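Local coordinates for protein nucleoside diphosphate kinase (Encephalitozoon cuniculi, PDB 3MPD) that probably transfers the gamma phosphate of ATP to nucleoside diphosphates through a phosphohistidine intermediate, supplying the cell with nucleoside triphosphates other than ATP, at residues K45-Y53 with F62-M70; K90-Q98 with I105-N116. One frame throughout, in Å; residues are numbered along the deposited sequence.

Contact 1: residues K45-Y53 with F62-M70; sequences KREVLETHY and FSEMVEDMM
Leu49 and Val66 form the apolar centre of this contact. Leu49 CB lies 3.9 Å from Val66 CG1. The two methyls of Leu49 part beyond CG. Leu49 CD1 comes within 3.5 Å of Met70 CG and also rests near the carbonyl oxygen of Val66. Leu49 CD2 lies against Met69, 3.6 Å from its CB. Farther along, Tyr53 CE2 meets Met69 CG at 4.1 Å, and the two side chains cross at about a right angle. Bends at chi2 and chi3 bring Met69 CE back toward Leu49 CD2.

The segments belong to helices 46-52 and 62-69, which form a helical hairpin. Their axes come within 9.8 Å and run at 124° to each other. As in other NDP kinases, this hairpin lies beside the nucleotide site. Met69 and Tyr53 both touch Lys13, an ATP-binding residue by similarity. Tyr53 also lies close to His119, the probable phosphorylated histidine.

Phe62 closes the contact near the end of helix 46-52. Its CG is anti to the backbone N (chi1 176°), which carries the ring across to the other helix. Phe62 CE1 reaches 3.4 Å from Tyr53 O. Glu50 CA sits at the ring edge. Val66 CG2, one turn on in the same helix as Phe62, lies over one face toward the rim.

Arg46 forms the polar edge. Its chain is extended as far as CD and bends at chi3. Arg46 NH2 donates to Glu67 OE2 at 2.7 Å in a salt bridge. The bond is bent, with an N-H...O angle of 137°. It meets OE2 on the syn side, somewhat out of the carboxylate plane, and the two flat groups are turned steeply against each other. Met70 lays its SD and CE over one guanidinium face. At the guanidinium edge, Glu50 OE2 adds a long ion pair with Arg46 NH1 at 4.0 Å.

Contact 2: residues K90-Q98 with I105-N116; sequences KLIGETNPQ and IRGDYGVSTGKN
Arg106 stretches along the 90-98 segment with its guanidinium over Ile92. Ile92 CG2 lies over the centre of one face, 3.3 Å from Arg106 CZ. Asn116 ND2, offset toward the rim, and Thr95 O lie over the opposite face. The extended chain (chi3 174°) carries the guanidinium past Glu94 O, 3.1 Å from Arg106 CD. In-plane donation from NE to Asn116 O and a bond from NH2 to Ile118 O fix its rotation. NH1 adds a weak bond to Gly93 O, and a water joins it to Thr95 OG1.

Asn116 turns CG between its backbone N and carbonyl carbon (chi1 64°). Asn116 ND2 then reaches Thr95 O at 3.0 Å, nearly straight at 172° and on a lone pair. OD1 accepts from Lys13. These four residues probably bind ATP, as in related kinases.

Pro97 CB lies 3.3 Å from Gly110 O and close to Arg106 O. Pro97 CG meets Ser112 O at 3.4 Å and also Asn116 CB. Thr113 CG2 lies 3.5 Å from Asn96 CG.

Residues Gly93 to Asn116 probably correspond to the Kpn loop. Leu91 O and Ile92 O accept from Ile105 N and Arg106 N, tying helix 84-92 to helix 105-109. Ile105 packs on helix 22-32, and Ile92 and Ile105 touch strand 118-120.

Both contacts are partly buried, and they share no element. Contact 2 lies nearer the centre of the chain, about 12 Å between centres against 15 Å for contact 1. Yet more of its touching residues are exposed. Contact 1 pairs two helices of the hairpin. Contact 2 joins the end of helix 84-92 and the loop after it to helix 105-109 and the following loop. Their centres lie 19 Å apart and their nearest atoms about 5 Å apart. Contact 1 depends on apolar side chains, with one charged edge. Contact 2 depends more on backbone carbonyls that receive N-H groups. Lys13 lies between the two and has partners in both. Both thus border the probable nucleotide site.

Contact 1: residues K45-Y53 with F62-M70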
# COMPACT_ATOMS: atom_id res chain seq x y z
N LYS A 45 12.03 6.99 -12.39
CA LYS A 45 13.08 7.26 -13.38
C LYS A 45 12.71 8.51 -14.21
O LYS A 45 11.53 8.72 -14.54
CB LYS A 45 13.27 6.04 -14.29
CG LYS A 45 13.93 4.82 -13.62
CD LYS A 45 15.31 5.16 -13.09
CE LYS A 45 16.27 4.01 -13.29
NZ LYS A 45 17.66 4.53 -13.49
N ARG A 46 13.70 9.32 -14.54
CA ARG A 46 13.43 10.53 -15.34
C ARG A 46 12.60 10.26 -16.61
O ARG A 46 11.64 10.97 -16.89
CB ARG A 46 14.74 11.23 -15.68
CG ARG A 46 14.57 12.41 -16.62
CD ARG A 46 15.93 12.98 -16.99
NE ARG A 46 16.55 13.56 -15.80
CZ ARG A 46 16.22 14.73 -15.27
NH1 ARG A 46 15.28 15.50 -15.84
NH2 ARG A 46 16.85 15.16 -14.19
N GLU A 47 12.97 9.22 -17.35
CA GLU A 47 12.34 8.87 -18.62
C GLU A 47 10.88 8.50 -18.43
O GLU A 47 10.03 8.94 -19.20
CB GLU A 47 13.08 7.71 -19.32
CG GLU A 47 14.61 7.73 -19.15
CD GLU A 47 15.08 7.09 -17.83
OE1 GLU A 47 15.46 7.86 -16.91
OE2 GLU A 47 15.08 5.84 -17.72
N VAL A 48 10.59 7.68 -17.42
CA VAL A 48 9.20 7.36 -17.11
C VAL A 48 8.35 8.60 -16.77
O VAL A 48 7.23 8.72 -17.25
CB VAL A 48 9.08 6.26 -16.02
CG1 VAL A 48 9.71 6.69 -14.72
CG2 VAL A 48 7.61 5.90 -15.76
N LEU A 49 8.89 9.53 -15.98
CA LEU A 49 8.17 10.77 -15.63
C LEU A 49 7.84 11.63 -16.86
O LEU A 49 6.73 12.16 -16.97
CB LEU A 49 8.95 11.59 -14.61
CG LEU A 49 8.93 11.00 -13.20
CD1 LEU A 49 9.93 11.72 -12.33
CD2 LEU A 49 7.53 11.04 -12.58
N GLU A 50 8.81 11.74 -17.77
CA GLU A 50 8.65 12.47 -19.03
C GLU A 50 7.56 11.86 -19.92
O GLU A 50 6.83 12.58 -20.61
CB GLU A 50 10.01 12.56 -19.77
CG GLU A 50 11.02 13.42 -18.99
CD GLU A 50 12.43 13.49 -19.57
OE1 GLU A 50 12.77 12.74 -20.52
OE2 GLU A 50 13.22 14.31 -19.05
N THR A 51 7.44 10.54 -19.90
CA THR A 51 6.35 9.85 -20.60
C THR A 51 5.01 10.08 -19.89
O THR A 51 4.03 10.45 -20.53
CB THR A 51 6.61 8.34 -20.69
OG1 THR A 51 7.91 8.13 -21.24
CG2 THR A 51 5.55 7.63 -21.55
N HIS A 52 4.99 9.85 -18.58
CA HIS A 52 3.80 10.12 -17.74
C HIS A 52 3.24 11.53 -17.97
O HIS A 52 2.03 11.71 -18.14
CB HIS A 52 4.11 9.90 -16.26
CG HIS A 52 2.93 10.11 -15.34
ND1 HIS A 52 2.15 9.07 -14.88
CD2 HIS A 52 2.41 11.24 -14.82
CE1 HIS A 52 1.20 9.55 -14.10
NE2 HIS A 52 1.33 10.87 -14.05
N TYR A 53 4.13 12.52 -18.00
CA TYR A 53 3.73 13.92 -18.15
C TYR A 53 3.98 14.50 -19.55
O TYR A 53 4.17 15.72 -19.67
CB TYR A 53 4.38 14.79 -17.06
CG TYR A 53 3.87 14.53 -15.64
CD1 TYR A 53 2.54 14.85 -15.27
CD2 TYR A 53 4.70 13.95 -14.67
CE1 TYR A 53 2.06 14.61 -13.95
CE2 TYR A 53 4.22 13.70 -13.35
CZ TYR A 53 2.91 14.04 -13.00
OH TYR A 53 2.46 13.77 -11.72
N PHE A 62 8.49 22.70 -16.93
CA PHE A 62 8.35 21.25 -17.10
C PHE A 62 9.48 20.46 -16.41
O PHE A 62 9.23 19.50 -15.68
CB PHE A 62 8.30 20.90 -18.60
CG PHE A 62 8.26 19.41 -18.89
CD1 PHE A 62 7.17 18.64 -18.50
CD2 PHE A 62 9.31 18.80 -19.59
CE1 PHE A 62 7.12 17.26 -18.79
CE2 PHE A 62 9.28 17.41 -19.87
CZ PHE A 62 8.18 16.65 -19.46
N SER A 63 10.72 20.87 -16.66
CA SER A 63 11.88 20.27 -16.01
C SER A 63 11.79 20.25 -14.46
O SER A 63 12.02 19.22 -13.82
CB SER A 63 13.14 20.98 -16.49
OG SER A 63 14.28 20.38 -15.91
N GLU A 64 11.45 21.40 -13.86
CA GLU A 64 11.26 21.49 -12.42
C GLU A 64 10.14 20.54 -11.96
O GLU A 64 10.33 19.84 -10.99
CB GLU A 64 10.95 22.93 -11.99
CG GLU A 64 12.14 23.92 -12.01
CD GLU A 64 12.51 24.45 -13.40
OE1 GLU A 64 11.91 24.03 -14.41
OE2 GLU A 64 13.42 25.31 -13.48
N MET A 65 9.00 20.48 -12.68
CA MET A 65 7.89 19.59 -12.31
C MET A 65 8.37 18.13 -12.32
O MET A 65 8.06 17.36 -11.42
CB MET A 65 6.65 19.75 -13.23
CG MET A 65 6.06 21.18 -13.33
SD MET A 65 4.37 21.36 -14.05
CE MET A 65 4.62 21.53 -15.83
N VAL A 66 9.16 17.75 -13.32
CA VAL A 66 9.73 16.40 -13.36
C VAL A 66 10.71 16.16 -12.19
O VAL A 66 10.68 15.10 -11.54
CB VAL A 66 10.39 16.10 -14.74
CG1 VAL A 66 11.19 14.78 -14.71
CG2 VAL A 66 9.34 16.08 -15.84
N GLU A 67 11.55 17.15 -11.92
CA GLU A 67 12.56 17.07 -10.87
C GLU A 67 11.92 16.83 -9.51
O GLU A 67 12.41 16.00 -8.74
CB GLU A 67 13.36 18.37 -10.81
CG GLU A 67 14.88 18.21 -10.80
CD GLU A 67 15.45 17.89 -12.18
OE1 GLU A 67 16.07 18.78 -12.82
OE2 GLU A 67 15.27 16.73 -12.62
N ASP A 68 10.84 17.57 -9.24
CA ASP A 68 10.06 17.42 -8.01
C ASP A 68 9.56 15.98 -7.82
O ASP A 68 9.45 15.50 -6.68
CB ASP A 68 8.85 18.37 -8.00
CG ASP A 68 9.23 19.84 -7.73
OD1 ASP A 68 10.35 20.12 -7.22
OD2 ASP A 68 8.38 20.72 -8.03
N MET A 69 9.23 15.30 -8.92
CA MET A 69 8.70 13.95 -8.82
C MET A 69 9.84 12.93 -8.67
O MET A 69 9.58 11.76 -8.42
CB MET A 69 7.80 13.61 -10.01
CG MET A 69 6.41 14.22 -9.91
SD MET A 69 5.49 13.49 -8.54
CE MET A 69 5.24 11.83 -9.16
N MET A 70 11.08 13.39 -8.80
CA MET A 70 12.24 12.49 -8.68
C MET A 70 12.92 12.49 -7.30
O MET A 70 13.90 11.76 -7.09
CB MET A 70 13.27 12.82 -9.76
CG MET A 70 13.20 11.91 -10.98
SD MET A 70 13.90 12.82 -12.34
CE MET A 70 15.66 12.78 -11.98

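Contact 2: residues K90-Q98 with I105-N116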
# COMPACT_ATOMS: atom_id res chain seq x y z
N LYS A 90 -12.51 13.37 -7.78
CA LYS A 90 -13.31 14.11 -6.79
C LYS A 90 -12.72 14.00 -5.37
O LYS A 90 -12.73 14.98 -4.62
CB LYS A 90 -14.76 13.62 -6.77
CG LYS A 90 -15.64 14.37 -5.77
CD LYS A 90 -17.04 14.46 -6.30
CE LYS A 90 -17.81 15.55 -5.54
NZ LYS A 90 -19.25 15.56 -5.88
N LEU A 91 -12.24 12.83 -5.01
CA LEU A 91 -11.61 12.66 -3.69
C LEU A 91 -10.31 13.49 -3.53
O LEU A 91 -9.95 13.91 -2.41
CB LEU A 91 -11.26 11.20 -3.47
CG LEU A 91 -12.36 10.14 -3.35
CD1 LEU A 91 -11.66 8.76 -3.24
CD2 LEU A 91 -13.26 10.38 -2.15
N ILE A 92 -9.60 13.66 -4.64
CA ILE A 92 -8.31 14.33 -4.67
C ILE A 92 -8.47 15.85 -4.62
O ILE A 92 -7.77 16.52 -3.85
CB ILE A 92 -7.47 13.86 -5.87
CG1 ILE A 92 -6.96 12.43 -5.59
CG2 ILE A 92 -6.27 14.84 -6.15
CD1 ILE A 92 -6.44 11.68 -6.90
N GLY A 93 -9.38 16.42 -5.43
CA GLY A 93 -9.57 17.87 -5.42
C GLY A 93 -8.77 18.52 -6.54
O GLY A 93 -7.92 17.88 -7.17
N GLU A 94 -9.06 19.79 -6.78
CA GLU A 94 -8.39 20.65 -7.80
C GLU A 94 -6.87 20.64 -7.76
O GLU A 94 -6.26 20.54 -6.71
CB GLU A 94 -8.86 22.11 -7.63
CG GLU A 94 -9.82 22.53 -8.73
CD GLU A 94 -11.22 22.02 -8.51
OE1 GLU A 94 -11.99 21.95 -9.50
OE2 GLU A 94 -11.56 21.68 -7.35
N THR A 95 -6.27 20.78 -8.94
CA THR A 95 -4.83 20.82 -9.05
C THR A 95 -4.19 21.73 -7.98
O THR A 95 -3.27 21.30 -7.29
CB THR A 95 -4.44 21.31 -10.45
OG1 THR A 95 -4.92 20.35 -11.40
CG2 THR A 95 -2.91 21.45 -10.58
N ASN A 96 -4.67 22.96 -7.86
CA ASN A 96 -4.18 23.89 -6.87
C ASN A 96 -4.91 23.66 -5.54
O ASN A 96 -6.14 23.88 -5.46
CB ASN A 96 -4.34 25.34 -7.36
CG ASN A 96 -3.68 26.37 -6.42
OD1 ASN A 96 -3.41 26.07 -5.27
ND2 ASN A 96 -3.44 27.58 -6.93
N PRO A 97 -4.18 23.23 -4.49
CA PRO A 97 -4.86 22.98 -3.20
C PRO A 97 -5.62 24.18 -2.63
O PRO A 97 -6.61 23.96 -1.91
CB PRO A 97 -3.70 22.56 -2.26
CG PRO A 97 -2.64 22.02 -3.21
CD PRO A 97 -2.73 22.96 -4.41
N GLN A 98 -5.21 25.41 -2.96
CA GLN A 98 -6.00 26.61 -2.50
C GLN A 98 -7.41 26.61 -3.10
O GLN A 98 -8.34 27.17 -2.52
CB GLN A 98 -5.37 27.97 -2.88
CG GLN A 98 -3.89 28.13 -2.86
CD GLN A 98 -3.43 29.50 -3.46
OE1 GLN A 98 -3.04 29.59 -4.64
NE2 GLN A 98 -3.51 30.57 -2.65
N ILE A 105 -8.37 15.50 -0.46
CA ILE A 105 -6.99 15.27 -0.11
C ILE A 105 -6.14 16.54 -0.23
O ILE A 105 -5.42 16.89 0.68
CB ILE A 105 -6.41 14.12 -0.97
CG1 ILE A 105 -7.06 12.80 -0.51
CG2 ILE A 105 -4.91 14.02 -0.78
CD1 ILE A 105 -6.83 11.64 -1.52
N ARG A 106 -6.25 17.22 -1.37
CA ARG A 106 -5.48 18.46 -1.58
C ARG A 106 -5.99 19.60 -0.71
O ARG A 106 -5.21 20.38 -0.18
CB ARG A 106 -5.47 18.88 -3.06
CG ARG A 106 -4.63 17.89 -3.89
CD ARG A 106 -4.78 18.10 -5.40
NE ARG A 106 -3.85 17.23 -6.15
CZ ARG A 106 -4.02 16.95 -7.44
NH1 ARG A 106 -5.06 17.45 -8.09
NH2 ARG A 106 -3.17 16.16 -8.08
N GLY A 107 -7.31 19.68 -0.55
CA GLY A 107 -7.86 20.71 0.33
C GLY A 107 -7.43 20.60 1.80
O GLY A 107 -7.27 21.61 2.49
N ASP A 108 -7.31 19.37 2.29
CA ASP A 108 -7.01 19.12 3.71
C ASP A 108 -5.50 19.13 4.03
O ASP A 108 -5.10 19.51 5.13
CB ASP A 108 -7.60 17.77 4.16
CG ASP A 108 -9.14 17.78 4.24
OD1 ASP A 108 -9.79 18.87 4.27
OD2 ASP A 108 -9.71 16.69 4.25
N TYR A 109 -4.68 18.72 3.07
CA TYR A 109 -3.23 18.50 3.36
C TYR A 109 -2.31 19.32 2.47
O TYR A 109 -1.14 19.52 2.79
CB TYR A 109 -2.86 17.00 3.18
CG TYR A 109 -3.77 16.01 3.89
CD1 TYR A 109 -4.01 16.12 5.24
CD2 TYR A 109 -4.36 14.94 3.20
CE1 TYR A 109 -4.89 15.23 5.92
CE2 TYR A 109 -5.22 14.01 3.88
CZ TYR A 109 -5.46 14.17 5.25
OH TYR A 109 -6.31 13.31 5.94
N GLY A 110 -2.82 19.76 1.32
CA GLY A 110 -1.96 20.38 0.32
C GLY A 110 -1.81 21.88 0.48
O GLY A 110 -2.75 22.59 0.91
N VAL A 111 -0.63 22.38 0.14
CA VAL A 111 -0.43 23.83 0.10
C VAL A 111 -0.07 24.37 -1.30
O VAL A 111 -0.64 25.38 -1.76
CB VAL A 111 0.55 24.32 1.22
CG1 VAL A 111 0.86 25.82 1.05
CG2 VAL A 111 -0.06 24.08 2.57
N SER A 112 0.88 23.74 -1.98
CA SER A 112 1.29 24.22 -3.30
C SER A 112 0.85 23.32 -4.46
O SER A 112 0.56 22.13 -4.27
CB SER A 112 2.82 24.42 -3.31
OG SER A 112 3.42 23.14 -3.20
N THR A 113 0.81 23.89 -5.67
CA THR A 113 0.49 23.13 -6.88
C THR A 113 1.52 22.05 -7.22
O THR A 113 1.14 21.00 -7.77
CB THR A 113 0.27 24.03 -8.10
OG1 THR A 113 1.49 24.75 -8.44
CG2 THR A 113 -0.82 25.01 -7.79
N GLY A 114 2.79 22.30 -6.89
CA GLY A 114 3.88 21.32 -7.15
C GLY A 114 3.94 20.17 -6.14
O GLY A 114 4.29 19.04 -6.48
N LYS A 115 3.56 20.45 -4.90
CA LYS A 115 3.51 19.42 -3.87
C LYS A 115 2.09 19.19 -3.45
O LYS A 115 1.71 19.37 -2.29
CB LYS A 115 4.43 19.81 -2.73
CG LYS A 115 5.87 19.70 -3.24
CD LYS A 115 6.80 20.55 -2.51
CE LYS A 115 8.08 20.67 -3.36
NZ LYS A 115 9.19 20.15 -2.58
N ASN A 116 1.28 18.81 -4.43
CA ASN A 116 -0.15 18.67 -4.21
C ASN A 116 -0.51 17.19 -3.93
O ASN A 116 -1.55 16.75 -4.33
CB ASN A 116 -0.94 19.26 -5.36
CG ASN A 116 -0.71 18.53 -6.68
OD1 ASN A 116 0.12 17.63 -6.80
ND2 ASN A 116 -1.49 18.92 -7.68
O HOH W 1 -4.98 17.70 -11.07
O HOH W 2 -0.93 26.65 -3.95